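Local structure of CSEP0064 putative effector protein (Blumeria graminis f. sp. hordei, 6FMB) at residues 6-11 against 85-90; 15-20 against 79-84; 25-30 against 52-57; 43-48 against 71-76. The protein binds host RNA as a non-catalytic relative of fungal RNases and blocks ribosomal RNA degradation triggered by ribosome-inactivating proteins, keeping infected plant cells alive. All coordinates share one frame; numbering follows the deposited sequence. Where two conformers were deposited one is given.

Interaction 1 of 4, residues 6-11 against 85-90; sequences DCDGTE and SSVGSG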
loop_
_atom_site.group_PDB
_atom_site.type_symbol
_atom_site.label_atom_id
_atom_site.label_comp_id
_atom_site.label_asym_id
_atom_site.label_seq_id
_atom_site.Cartn_x
_atom_site.Cartn_y
_atom_site.Cartn_z
ATOM N N ASP A 6 11.058 -0.421 -5.892
ATOM C CA ASP A 6 12.035 -1.455 -5.539
ATOM C C ASP A 6 11.812 -1.791 -4.066
ATOM O O ASP A 6 12.120 -0.978 -3.193
ATOM C CB ASP A 6 13.455 -0.929 -5.766
ATOM C CG ASP A 6 14.541 -1.869 -5.253
ATOM O OD1 ASP A 6 14.244 -2.970 -4.759
ATOM O OD2 ASP A 6 15.724 -1.500 -5.364
ATOM N N CYS A 7 11.280 -2.978 -3.794
ATOM C CA CYS A 7 11.078 -3.452 -2.423
ATOM C C CYS A 7 12.140 -4.494 -2.111
ATOM O O CYS A 7 11.970 -5.662 -2.428
ATOM C CB CYS A 7 9.674 -4.047 -2.235
ATOM S SG CYS A 7 8.315 -2.861 -2.265
ATOM N N ASP A 8 13.251 -4.064 -1.515
ATOM C CA ASP A 8 14.285 -4.993 -1.054
ATOM C C ASP A 8 14.744 -5.956 -2.176
ATOM O O ASP A 8 14.914 -7.146 -1.947
ATOM C CB ASP A 8 13.698 -5.766 0.153
ATOM C CG ASP A 8 14.730 -6.181 1.201
ATOM O OD1 ASP A 8 15.948 -5.941 1.064
ATOM O OD2 ASP A 8 14.273 -6.782 2.192
ATOM N N GLY A 9 14.912 -5.433 -3.387
ATOM C CA GLY A 9 15.375 -6.248 -4.530
ATOM C C GLY A 9 14.314 -6.927 -5.405
ATOM O O GLY A 9 14.663 -7.713 -6.294
ATOM N N THR A 10 13.045 -6.634 -5.161
ATOM C CA THR A 10 11.906 -7.145 -5.938
ATOM C C THR A 10 11.140 -5.944 -6.485
ATOM O O THR A 10 10.831 -5.016 -5.743
ATOM C CB THR A 10 10.985 -8.039 -5.061
ATOM O OG1 THR A 10 11.703 -9.211 -4.620
ATOM C CG2 THR A 10 9.751 -8.490 -5.825
ATOM N N GLU A 11 10.850 -5.963 -7.793
ATOM C CA GLU A 11 10.057 -4.903 -8.409
ATOM C C GLU A 11 8.564 -5.094 -8.134
ATOM O O GLU A 11 8.013 -6.173 -8.407
ATOM C CB GLU A 11 10.289 -4.893 -9.925
ATOM C CG GLU A 11 9.357 -3.932 -10.629
ATOM C CD GLU A 11 9.684 -3.683 -12.074
ATOM O OE1 GLU A 11 10.839 -3.910 -12.476
ATOM O OE2 GLU A 11 8.788 -3.206 -12.787
ATOM N N SER A 85 7.680 -3.437 2.442
ATOM C CA SER A 85 7.712 -4.885 2.583
ATOM C C SER A 85 7.594 -5.235 4.056
ATOM O O SER A 85 8.073 -4.496 4.912
ATOM C CB SER A 85 9.031 -5.407 2.012
ATOM O OG SER A 85 9.007 -6.804 1.896
ATOM N N SER A 86 6.980 -6.366 4.367
ATOM C CA SER A 86 6.813 -6.810 5.777
ATOM C C SER A 86 8.047 -7.558 6.308
ATOM O O SER A 86 7.986 -8.742 6.672
ATOM C CB SER A 86 5.550 -7.671 5.917
ATOM O OG SER A 86 4.396 -6.960 5.467
ATOM N N VAL A 87 9.144 -6.807 6.386
ATOM C CA VAL A 87 10.440 -7.212 6.924
ATOM C C VAL A 87 10.811 -6.235 8.089
ATOM O O VAL A 87 9.927 -5.611 8.673
ATOM C CB VAL A 87 11.466 -7.299 5.778
ATOM C CG1 VAL A 87 10.985 -8.300 4.752
ATOM C CG2 VAL A 87 11.703 -5.967 5.076
ATOM N N GLY A 88 12.081 -6.029 8.403
ATOM C CA GLY A 88 12.381 -5.193 9.554
ATOM C C GLY A 88 12.902 -3.867 9.080
ATOM O O GLY A 88 12.189 -3.060 8.471
ATOM N N SER A 89 14.200 -3.727 9.381
ATOM C CA SER A 89 14.998 -2.568 9.023
ATOM C C SER A 89 14.674 -2.079 7.643
ATOM O O SER A 89 14.225 -0.946 7.478
ATOM C CB SER A 89 16.501 -2.910 9.113
ATOM O OG SER A 89 16.954 -2.875 10.448
ATOM N N GLY A 90 14.855 -2.938 6.647
ATOM C CA GLY A 90 14.727 -2.494 5.254
ATOM C C GLY A 90 13.322 -2.448 4.674
ATOM O O GLY A 90 13.154 -2.718 3.493
#
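The carboxylate of Asp8 is the flat group that reaches Val87 and Gly90. Its OD2 meets Val87 CG2 at 3.9 Å, the methyl standing well out of the carboxylate plane. On that same side Gly90 O sits almost straight above OD2, but at 4.4 Å and without a hydrogen between the two oxygens this is mere proximity. In Val87, CG1 lies anti to the carbonyl carbon (chi1 -59°), which leaves CG2 between the backbone N and that carbon, facing the acid. The second carboxylate, that of Asp6, looks back into its own loop: OD1 accepts Gly9 N at 2.9 Å, nearly along the C-O axis, an Asx motif that ties the residue just before the turn to its second corner residue, Gly9. What Asp8 rides on is a type I' turn from Cys7 to Thr10, linking strands 4-7 and 10-13 into a tight hairpin. Cys7 N gives to Thr10 O at 2.9 Å and Thr10 N returns to Cys7 O at 3.1 Å, while Gly9 takes backbone angles at which a CB would run into the preceding carbonyl. Below this solvent-facing contact the hairpin and the 85-90 loop draw together again, with Cys7 CB 4.5 Å from Ser85 CB. The disulfide from Cys7 to Cys93 fixes the hairpin covalently to the end of the same loop, and Ser86 is backbone-bonded to Lys69.

Interaction 2 of 4, residues 15-20 against 79-84; sequences RNVRAA and SYLEVF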
loop_
_atom_site.group_PDB
_atom_site.type_symbol
_atom_site.label_atom_id
_atom_site.label_comp_id
_atom_site.label_asym_id
_atom_site.label_seq_id
_atom_site.Cartn_x
_atom_site.Cartn_y
_atom_site.Cartn_z
ATOM N N ARG A 15 1.507 -0.132 -11.755
ATOM C CA ARG A 15 0.062 -0.282 -11.935
ATOM C C ARG A 15 -0.588 -1.021 -10.766
ATOM O O ARG A 15 -1.772 -0.795 -10.456
ATOM C CB ARG A 15 -0.278 -0.930 -13.281
ATOM C CG ARG A 15 -0.086 -2.433 -13.411
ATOM C CD ARG A 15 -0.266 -2.816 -14.886
ATOM N NE ARG A 15 -0.549 -4.222 -15.148
ATOM C CZ ARG A 15 -0.946 -4.709 -16.333
ATOM N NH1 ARG A 15 -1.149 -6.036 -16.496
ATOM N NH2 ARG A 15 -1.143 -3.870 -17.379
ATOM N N ASN A 16 0.187 -1.905 -10.120
ATOM C CA ASN A 16 -0.313 -2.602 -8.929
ATOM C C ASN A 16 -0.493 -1.644 -7.752
ATOM O O ASN A 16 -1.460 -1.731 -6.989
ATOM C CB ASN A 16 0.616 -3.759 -8.489
ATOM C CG ASN A 16 0.575 -4.967 -9.410
ATOM O OD1 ASN A 16 -0.100 -4.969 -10.423
ATOM N ND2 ASN A 16 1.287 -6.010 -9.020
ATOM N N VAL A 17 0.453 -0.715 -7.599
ATOM C CA VAL A 17 0.384 0.262 -6.539
ATOM C C VAL A 17 -0.808 1.191 -6.785
ATOM O O VAL A 17 -1.577 1.445 -5.864
ATOM C CB VAL A 17 1.713 1.046 -6.407
ATOM C CG1 VAL A 17 1.600 2.192 -5.411
ATOM C CG2 VAL A 17 2.842 0.089 -6.006
ATOM N N ARG A 18 -0.985 1.646 -8.027
ATOM C CA ARG A 18 -2.124 2.498 -8.358
ATOM C C ARG A 18 -3.456 1.771 -8.100
ATOM O O ARG A 18 -4.402 2.363 -7.574
ATOM C CB ARG A 18 -2.052 2.952 -9.822
ATOM C CG ARG A 18 -0.967 3.924 -10.258
ATOM C CD ARG A 18 -1.360 4.537 -11.628
ATOM N NE ARG A 18 -1.812 3.515 -12.615
ATOM C CZ ARG A 18 -1.044 2.946 -13.551
ATOM N NH1 ARG A 18 -1.540 2.012 -14.357
ATOM N NH2 ARG A 18 0.228 3.287 -13.679
ATOM N N ALA A 19 -3.538 0.485 -8.451
ATOM C CA ALA A 19 -4.747 -0.315 -8.176
ATOM C C ALA A 19 -4.993 -0.399 -6.664
ATOM O O ALA A 19 -6.139 -0.311 -6.212
ATOM C CB ALA A 19 -4.628 -1.697 -8.782
ATOM N N ALA A 20 -3.937 -0.606 -5.888
ATOM C CA ALA A 20 -4.095 -0.684 -4.422
ATOM C C ALA A 20 -4.607 0.637 -3.824
ATOM O O ALA A 20 -5.342 0.601 -2.833
ATOM C CB ALA A 20 -2.809 -1.144 -3.756
ATOM N N SER A 79 -1.781 11.752 -2.325
ATOM C CA SER A 79 -0.799 12.845 -2.027
ATOM C C SER A 79 0.161 12.430 -0.937
ATOM O O SER A 79 1.237 12.996 -0.815
ATOM C CB SER A 79 -1.498 14.146 -1.639
ATOM O OG SER A 79 -2.302 14.035 -0.476
ATOM N N TYR A 80 -0.248 11.433 -0.149
ATOM C CA TYR A 80 0.683 10.586 0.611
ATOM C C TYR A 80 0.586 9.188 0.009
ATOM O O TYR A 80 -0.513 8.623 -0.059
ATOM C CB TYR A 80 0.334 10.508 2.117
ATOM C CG TYR A 80 1.196 9.497 2.854
ATOM C CD1 TYR A 80 2.582 9.546 2.784
ATOM C CD2 TYR A 80 0.629 8.441 3.555
ATOM C CE1 TYR A 80 3.376 8.590 3.390
ATOM C CE2 TYR A 80 1.407 7.478 4.155
ATOM C CZ TYR A 80 2.781 7.561 4.087
ATOM O OH TYR A 80 3.514 6.573 4.697
ATOM N N LEU A 81 1.717 8.637 -0.426
ATOM C CA LEU A 81 1.758 7.270 -0.964
ATOM C C LEU A 81 3.146 6.696 -0.732
ATOM O O LEU A 81 4.129 7.263 -1.213
ATOM C CB LEU A 81 1.435 7.256 -2.462
ATOM C CG LEU A 81 1.577 5.929 -3.199
ATOM C CD1 LEU A 81 0.706 4.835 -2.589
ATOM C CD2 LEU A 81 1.260 6.123 -4.678
ATOM N N GLU A 82 3.222 5.601 0.025
ATOM C CA GLU A 82 4.459 4.862 0.218
ATOM C C GLU A 82 4.173 3.357 0.149
ATOM O O GLU A 82 3.061 2.914 0.409
ATOM C CB GLU A 82 5.124 5.238 1.549
ATOM C CG GLU A 82 5.827 6.599 1.597
ATOM C CD GLU A 82 6.562 6.882 2.900
ATOM O OE1 GLU A 82 6.048 6.584 3.978
ATOM O OE2 GLU A 82 7.638 7.492 2.825
ATOM N N VAL A 83 5.206 2.611 -0.207
ATOM C CA VAL A 83 5.155 1.169 -0.362
ATOM C C VAL A 83 6.189 0.531 0.575
ATOM O O VAL A 83 7.304 1.044 0.729
ATOM C CB VAL A 83 5.379 0.737 -1.836
ATOM C CG1 VAL A 83 5.168 -0.761 -2.042
ATOM C CG2 VAL A 83 4.463 1.545 -2.770
ATOM N N PHE A 84 5.809 -0.596 1.181
ATOM C CA PHE A 84 6.622 -1.292 2.183
ATOM C C PHE A 84 6.613 -2.791 1.965
ATOM O O PHE A 84 5.671 -3.339 1.398
ATOM C CB PHE A 84 6.074 -1.027 3.600
ATOM C CG PHE A 84 6.013 0.413 3.926
ATOM C CD1 PHE A 84 7.112 1.051 4.469
ATOM C CD2 PHE A 84 4.892 1.154 3.610
ATOM C CE1 PHE A 84 7.088 2.422 4.717
ATOM C CE2 PHE A 84 4.870 2.513 3.831
ATOM C CZ PHE A 84 5.968 3.158 4.375
#
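Val17 meets Leu81 and Val83 through methyl groups, and everything that crosses between 15-20 and 79-84 is apolar. Val83 CG2 nests against the fork of Val17, 3.9 Å from its CG2 and equally close to its CG1. That same Val17 CG1 also faces the fork of Leu81, reaching Leu81 CD1 at 4.0 Å and coming just as near the CD2 branch. The torsions explain the sharing: with Val17 CG1 opposite its own backbone N (chi1 173°), both methyls spread toward the strand, and one valine spans two residues that lie two apart on the same side of it. Here helix 14-24 packs on one face of the four-stranded antiparallel sheet, here reaching its edge strand 81-85, the helix-on-sheet core expected of the fungal RNase fold. Trp5 of strand 4-7 touches all three of these side chains and so brings the three-stranded sheet of strands 10-13, 4-7 and 94-96 into the same core.

No hydrogen bond crosses between the two segments; their polar groups find partners within each segment, in strand 70-75 or in loops. On the opposite face of the strand, Tyr80 OH donates to Glu82 OE1 at 2.6 Å, arriving on the anti side of the carboxylate and 28° out of its plane. On the helix, Asn16 ND2 is hydrogen-bonded to the carbonyl oxygens of Glu57 and Ser59.

Interaction 3 of 4, residues 25-30 against 52-57; sequences FNYRKE and RQFPVE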
loop_
_atom_site.group_PDB
_atom_site.type_symbol
_atom_site.label_atom_id
_atom_site.label_comp_id
_atom_site.label_asym_id
_atom_site.label_seq_id
_atom_site.Cartn_x
_atom_site.Cartn_y
_atom_site.Cartn_z
ATOM N N PHE A 25 -9.581 2.466 -0.695
ATOM C CA PHE A 25 -10.734 3.337 -0.371
ATOM C C PHE A 25 -12.085 2.816 -0.874
ATOM O O PHE A 25 -13.099 3.479 -0.713
ATOM C CB PHE A 25 -10.442 4.811 -0.755
ATOM C CG PHE A 25 -9.555 5.500 0.257
ATOM C CD1 PHE A 25 -8.165 5.383 0.210
ATOM C CD2 PHE A 25 -10.109 6.209 1.299
ATOM C CE1 PHE A 25 -7.358 5.938 1.196
ATOM C CE2 PHE A 25 -9.300 6.799 2.267
ATOM C CZ PHE A 25 -7.927 6.652 2.221
ATOM N N ASN A 26 -12.101 1.589 -1.400
ATOM C CA ASN A 26 -13.341 0.973 -1.898
ATOM C C ASN A 26 -14.100 0.192 -0.840
ATOM O O ASN A 26 -15.283 -0.055 -1.025
ATOM C CB ASN A 26 -12.999 0.022 -3.066
ATOM C CG ASN A 26 -14.225 -0.514 -3.771
ATOM O OD1 ASN A 26 -14.554 -1.723 -3.702
ATOM N ND2 ASN A 26 -14.909 0.349 -4.441
ATOM N N TYR A 27 -13.426 -0.254 0.222
ATOM C CA TYR A 27 -13.998 -1.234 1.167
ATOM C C TYR A 27 -14.110 -0.641 2.570
ATOM O O TYR A 27 -13.284 0.166 2.975
ATOM C CB TYR A 27 -13.108 -2.481 1.258
ATOM C CG TYR A 27 -12.917 -3.183 -0.069
ATOM C CD1 TYR A 27 -13.954 -3.924 -0.657
ATOM C CD2 TYR A 27 -11.697 -3.126 -0.747
ATOM C CE1 TYR A 27 -13.779 -4.562 -1.871
ATOM C CE2 TYR A 27 -11.521 -3.762 -1.979
ATOM C CZ TYR A 27 -12.569 -4.467 -2.537
ATOM O OH TYR A 27 -12.375 -5.103 -3.740
ATOM N N ARG A 28 -15.182 -1.021 3.241
ATOM C CA ARG A 28 -15.279 -0.715 4.719
ATOM C C ARG A 28 -13.960 -1.335 5.504
ATOM O O ARG A 28 -13.382 -2.381 5.138
ATOM C CB ARG A 28 -16.531 -1.390 5.343
ATOM C CG ARG A 28 -17.926 -1.103 4.751
ATOM C CD ARG A 28 -19.015 -2.223 5.028
ATOM N NE ARG A 28 -20.048 -1.610 5.859
ATOM C CZ ARG A 28 -21.281 -1.967 6.182
ATOM N NH1 ARG A 28 -21.815 -1.091 6.983
ATOM N NH2 ARG A 28 -21.900 -3.113 5.972
ATOM N N LYS A 29 -13.644 -0.659 6.590
ATOM C CA LYS A 29 -12.498 -1.072 7.410
ATOM C C LYS A 29 -12.444 -2.583 7.672
ATOM O O LYS A 29 -13.413 -3.180 8.166
ATOM C CB LYS A 29 -12.539 -0.339 8.760
ATOM C CG LYS A 29 -11.433 -0.772 9.706
ATOM C CD LYS A 29 -11.481 -0.063 11.048
ATOM C CE LYS A 29 -10.440 -0.667 11.963
ATOM N NZ LYS A 29 -10.259 -0.056 13.305
ATOM N N GLU A 30 -11.300 -3.183 7.343
ATOM C CA GLU A 30 -10.977 -4.589 7.614
ATOM C C GLU A 30 -11.966 -5.596 7.044
ATOM O O GLU A 30 -12.025 -6.703 7.501
ATOM C CB GLU A 30 -10.742 -4.801 9.127
ATOM C CG GLU A 30 -9.466 -4.060 9.481
ATOM C CD GLU A 30 -8.959 -4.117 10.881
ATOM O OE1 GLU A 30 -8.147 -3.220 11.201
ATOM O OE2 GLU A 30 -9.259 -5.041 11.615
ATOM N N ARG A 52 -4.962 4.747 4.789
ATOM C CA ARG A 52 -5.326 3.344 4.762
ATOM C C ARG A 52 -4.142 2.485 4.329
ATOM O O ARG A 52 -3.298 2.892 3.512
ATOM C CB ARG A 52 -6.531 3.110 3.848
ATOM C CG ARG A 52 -7.812 3.691 4.418
ATOM C CD ARG A 52 -9.015 3.422 3.545
ATOM N NE ARG A 52 -10.231 3.797 4.251
ATOM C CZ ARG A 52 -11.424 3.236 4.086
ATOM N NH1 ARG A 52 -11.620 2.324 3.156
ATOM N NH2 ARG A 52 -12.433 3.640 4.844
ATOM N N GLN A 53 -4.106 1.276 4.900
ATOM C CA GLN A 53 -3.128 0.241 4.577
ATOM C C GLN A 53 -3.813 -0.847 3.750
ATOM O O GLN A 53 -4.849 -1.362 4.173
ATOM C CB GLN A 53 -2.536 -0.375 5.841
ATOM C CG GLN A 53 -1.417 -1.392 5.581
ATOM C CD GLN A 53 -1.443 -2.628 6.448
ATOM O OE1 GLN A 53 -2.373 -2.843 7.198
ATOM N NE2 GLN A 53 -0.426 -3.471 6.306
ATOM N N PHE A 54 -3.239 -1.190 2.581
ATOM C CA PHE A 54 -3.837 -2.238 1.748
ATOM C C PHE A 54 -2.709 -3.034 1.117
ATOM O O PHE A 54 -1.714 -2.453 0.655
ATOM C CB PHE A 54 -4.777 -1.642 0.685
ATOM C CG PHE A 54 -5.692 -2.664 0.052
ATOM C CD1 PHE A 54 -6.903 -3.012 0.651
ATOM C CD2 PHE A 54 -5.358 -3.291 -1.148
ATOM C CE1 PHE A 54 -7.725 -3.979 0.101
ATOM C CE2 PHE A 54 -6.197 -4.251 -1.709
ATOM C CZ PHE A 54 -7.387 -4.589 -1.080
ATOM N N PRO A 55 -2.826 -4.375 1.089
ATOM C CA PRO A 55 -1.720 -5.154 0.541
ATOM C C PRO A 55 -1.566 -5.024 -0.981
ATOM O O PRO A 55 -2.517 -4.657 -1.691
ATOM C CB PRO A 55 -2.076 -6.611 0.943
ATOM C CG PRO A 55 -3.050 -6.482 2.074
ATOM C CD PRO A 55 -3.856 -5.279 1.665
ATOM N N VAL A 56 -0.368 -5.334 -1.474
ATOM C CA VAL A 56 -0.059 -5.276 -2.913
ATOM C C VAL A 56 0.808 -6.497 -3.254
ATOM O O VAL A 56 1.529 -7.023 -2.398
ATOM C CB VAL A 56 0.601 -3.901 -3.280
ATOM C CG1 VAL A 56 1.994 -3.759 -2.701
ATOM C CG2 VAL A 56 0.638 -3.645 -4.794
ATOM N N GLU A 57 0.700 -6.938 -4.515
ATOM C CA GLU A 57 1.416 -8.099 -5.060
ATOM C C GLU A 57 2.608 -7.674 -5.895
ATOM O O GLU A 57 2.615 -6.586 -6.469
ATOM C CB GLU A 57 0.502 -8.881 -6.002
ATOM C CG GLU A 57 -0.790 -9.378 -5.398
ATOM C CD GLU A 57 -0.578 -10.571 -4.495
ATOM O OE1 GLU A 57 0.580 -11.000 -4.337
ATOM O OE2 GLU A 57 -1.563 -11.102 -3.955
#
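Arg52 lies across the face of Phe25 and reaches on to the backbone of Tyr27, joining the loop after helix 14-24 to strand 51-56 of the antiparallel four-stranded sheet. The contact with the ring is a CH-pi one: Arg52 CD stands 3.5 Å from the centroid of the Phe25 ring, close to the normal. Past that point the guanidinium runs on over the ring's rim, its plane turned 20° from the ring and with Phe25 CD2 beneath one face. The chain is extended from CG to NE, which is what carries the head group beyond the ring to the loop. There Arg52 NH1 gives a hydrogen bond to Tyr27 O of 2.7 Å; the carbonyl points almost straight at the nitrogen, but the bond is bent at the hydrogen (138°) and the oxygen is tilted 22° from the guanidinium plane. A second grip on NH1 comes from Ala24 O, at the last residue of the helix, and NE pairs with Glu50 OE2 in a salt bridge. Several acceptors thus fix the rotation of the head group, and the nearby acid probably favours its charge.

Beside this pair, Tyr27 CD2 touches Phe54 CE1 at 4.2 Å, the rings meeting obliquely. Tyr27 is stacked on Phe32, and Phe54 leans on Leu23 and Ala24 of the helix. Pro55 CD lies 3.6 Å above the Phe54 ring plane, offset toward the rim.

Interaction 4 of 4, residues 43-48 against 71-76; sequences STFSGV and YILTNK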
loop_
_atom_site.group_PDB
_atom_site.type_symbol
_atom_site.label_atom_id
_atom_site.label_comp_id
_atom_site.label_asym_id
_atom_site.label_seq_id
_atom_site.Cartn_x
_atom_site.Cartn_y
_atom_site.Cartn_z
ATOM N N SER A 43 -4.926 9.906 14.941
ATOM C CA SER A 43 -3.903 8.866 14.792
ATOM C C SER A 43 -2.546 9.502 14.464
ATOM O O SER A 43 -2.421 10.720 14.353
ATOM C CB SER A 43 -4.278 7.907 13.661
ATOM O OG SER A 43 -4.094 8.519 12.380
ATOM N N THR A 44 -1.527 8.672 14.286
ATOM C CA THR A 44 -0.193 9.141 13.883
ATOM C C THR A 44 -0.159 9.710 12.461
ATOM O O THR A 44 0.850 10.308 12.062
ATOM C CB THR A 44 0.886 8.042 14.009
ATOM O OG1 THR A 44 0.562 6.941 13.150
ATOM C CG2 THR A 44 1.047 7.568 15.471
ATOM N N PHE A 45 -1.238 9.527 11.694
ATOM C CA PHE A 45 -1.339 10.069 10.328
ATOM C C PHE A 45 -2.317 11.260 10.235
ATOM O O PHE A 45 -2.622 11.723 9.150
ATOM C CB PHE A 45 -1.768 8.955 9.357
ATOM C CG PHE A 45 -0.719 7.897 9.129
ATOM C CD1 PHE A 45 0.275 8.061 8.170
ATOM C CD2 PHE A 45 -0.724 6.739 9.874
ATOM C CE1 PHE A 45 1.239 7.078 7.955
ATOM C CE2 PHE A 45 0.242 5.761 9.684
ATOM C CZ PHE A 45 1.225 5.925 8.722
ATOM N N SER A 46 -2.770 11.773 11.378
ATOM C CA SER A 46 -3.833 12.767 11.435
ATOM C C SER A 46 -3.646 13.931 10.468
ATOM O O SER A 46 -4.578 14.328 9.767
ATOM C CB SER A 46 -3.947 13.315 12.856
ATOM O OG SER A 46 -5.171 13.997 13.024
ATOM N N GLY A 47 -2.429 14.453 10.414
ATOM C CA GLY A 47 -2.171 15.642 9.613
ATOM C C GLY A 47 -2.308 15.503 8.110
ATOM O O GLY A 47 -2.465 16.516 7.437
ATOM N N VAL A 48 -2.246 14.283 7.575
ATOM C CA VAL A 48 -2.378 14.081 6.114
ATOM C C VAL A 48 -3.784 13.680 5.663
ATOM O O VAL A 48 -4.008 13.388 4.476
ATOM C CB VAL A 48 -1.316 13.115 5.509
ATOM C CG1 VAL A 48 0.087 13.568 5.889
ATOM C CG2 VAL A 48 -1.538 11.655 5.894
ATOM N N TYR A 71 2.843 -3.983 1.094
ATOM C CA TYR A 71 1.628 -3.195 1.281
ATOM C C TYR A 71 1.877 -1.739 0.991
ATOM O O TYR A 71 3.019 -1.279 0.993
ATOM C CB TYR A 71 1.050 -3.369 2.697
ATOM C CG TYR A 71 1.959 -2.930 3.838
ATOM C CD1 TYR A 71 1.926 -1.618 4.309
ATOM C CD2 TYR A 71 2.797 -3.840 4.487
ATOM C CE1 TYR A 71 2.730 -1.224 5.359
ATOM C CE2 TYR A 71 3.602 -3.443 5.554
ATOM C CZ TYR A 71 3.573 -2.134 5.975
ATOM O OH TYR A 71 4.376 -1.740 7.028
ATOM N N ILE A 72 0.798 -1.002 0.732
ATOM C CA ILE A 72 0.859 0.447 0.591
ATOM C C ILE A 72 0.239 1.124 1.807
ATOM O O ILE A 72 -0.610 0.549 2.491
ATOM C CB ILE A 72 0.181 0.928 -0.719
ATOM C CG1 ILE A 72 -1.353 0.869 -0.664
ATOM C CG2 ILE A 72 0.702 0.123 -1.907
ATOM C CD1 ILE A 72 -1.991 1.763 -1.702
ATOM N N LEU A 73 0.681 2.356 2.033
ATOM C CA LEU A 73 -0.037 3.322 2.877
ATOM C C LEU A 73 -0.374 4.505 1.982
ATOM O O LEU A 73 0.500 5.004 1.244
ATOM C CB LEU A 73 0.799 3.780 4.070
ATOM C CG LEU A 73 1.218 2.716 5.085
ATOM C CD1 LEU A 73 2.103 3.315 6.161
ATOM C CD2 LEU A 73 0.022 2.059 5.735
ATOM N N THR A 74 -1.624 4.963 2.038
ATOM C CA THR A 74 -2.071 6.049 1.175
ATOM C C THR A 74 -3.199 6.853 1.801
ATOM O O THR A 74 -3.987 6.298 2.574
ATOM C CB THR A 74 -2.533 5.459 -0.191
ATOM O OG1 THR A 74 -2.742 6.511 -1.135
ATOM C CG2 THR A 74 -3.796 4.574 -0.061
ATOM N N ASN A 75 -3.294 8.136 1.462
ATOM C CA ASN A 75 -4.521 8.882 1.716
ATOM C C ASN A 75 -5.390 8.802 0.436
ATOM O O ASN A 75 -5.008 8.145 -0.559
ATOM C CB ASN A 75 -4.250 10.299 2.260
ATOM C CG ASN A 75 -3.493 11.178 1.304
ATOM O OD1 ASN A 75 -3.260 10.803 0.153
ATOM N ND2 ASN A 75 -3.099 12.363 1.772
ATOM N N LYS A 76 -6.582 9.368 0.455
ATOM C CA LYS A 76 -7.528 9.092 -0.645
ATOM C C LYS A 76 -6.973 9.446 -2.044
ATOM O O LYS A 76 -7.135 8.680 -2.996
ATOM C CB LYS A 76 -8.862 9.814 -0.379
ATOM C CG LYS A 76 -9.982 9.525 -1.393
ATOM C CD LYS A 76 -11.285 10.212 -1.020
#
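Phe45 and Val48 meet Leu73 and Asn75 where a compact loop, a type I turn from Ser43 to Ser46 running into a short 3-10 segment, folds against strand 70-75 of the antiparallel sheet. The apolar part is small: Phe45 CZ touches Leu73 CD1 at 3.8 Å, the two side chains crossing at about a right angle. Phe45 is placed further by Phe39, which meets it edge-to-face, and by Val51, so it bridges the neighbouring strands.

Across the contact one hydrogen bond does the polar work. Asn75 ND2 donates to Val48 O at 3.0 Å with a nearly straight N-H...O angle of 169°; the nitrogen lies in the carbonyl plane, and the oxygen is only 7° out of the amide plane. Asn75 CG sits between its backbone N and carbonyl carbon (chi1 63°), which swings the amide across to the loop. Both ends of this buried amide are used: ND2 is also bonded to Ser79 OG, and OD1 accepts Tyr80 N, so one side chain ties the loop to the turn leading into strand 81-85.

The remaining bonds are local. Val48 N binds Phe45 O at 3.0 Å, and Phe45 N reaches Ser43 OG at 3.1 Å, an ST turn. Thr74 OG1 donates to Asn75 O at 2.9 Å, meeting a lone pair of that carbonyl in its plane; Tyr80 O is also close to OG1 and would have to share or compete for the single proton.

Interaction 2 is the buried one, wholly apolar, near the centre of the chain; interaction 1 is a surface contact with no bond across it, while interactions 3 and 4 are partly buried and add a hydrogen bond each to their hydrophobic contacts. Interactions 2, 3 and 4 all reach the same sheet. Strand 70-75 of interaction 4 lies between the strands of the other two, exchanging backbone bonds such as Arg52 N to Thr74 O and Phe84 N to Tyr71 O. Interactions 1 and 3 fall on opposite sides of the chain's centre, their centres about 20 Å apart. Interaction 1 meets the core where Cys7 SG packs on Val83 CG1, 3.8 Å away.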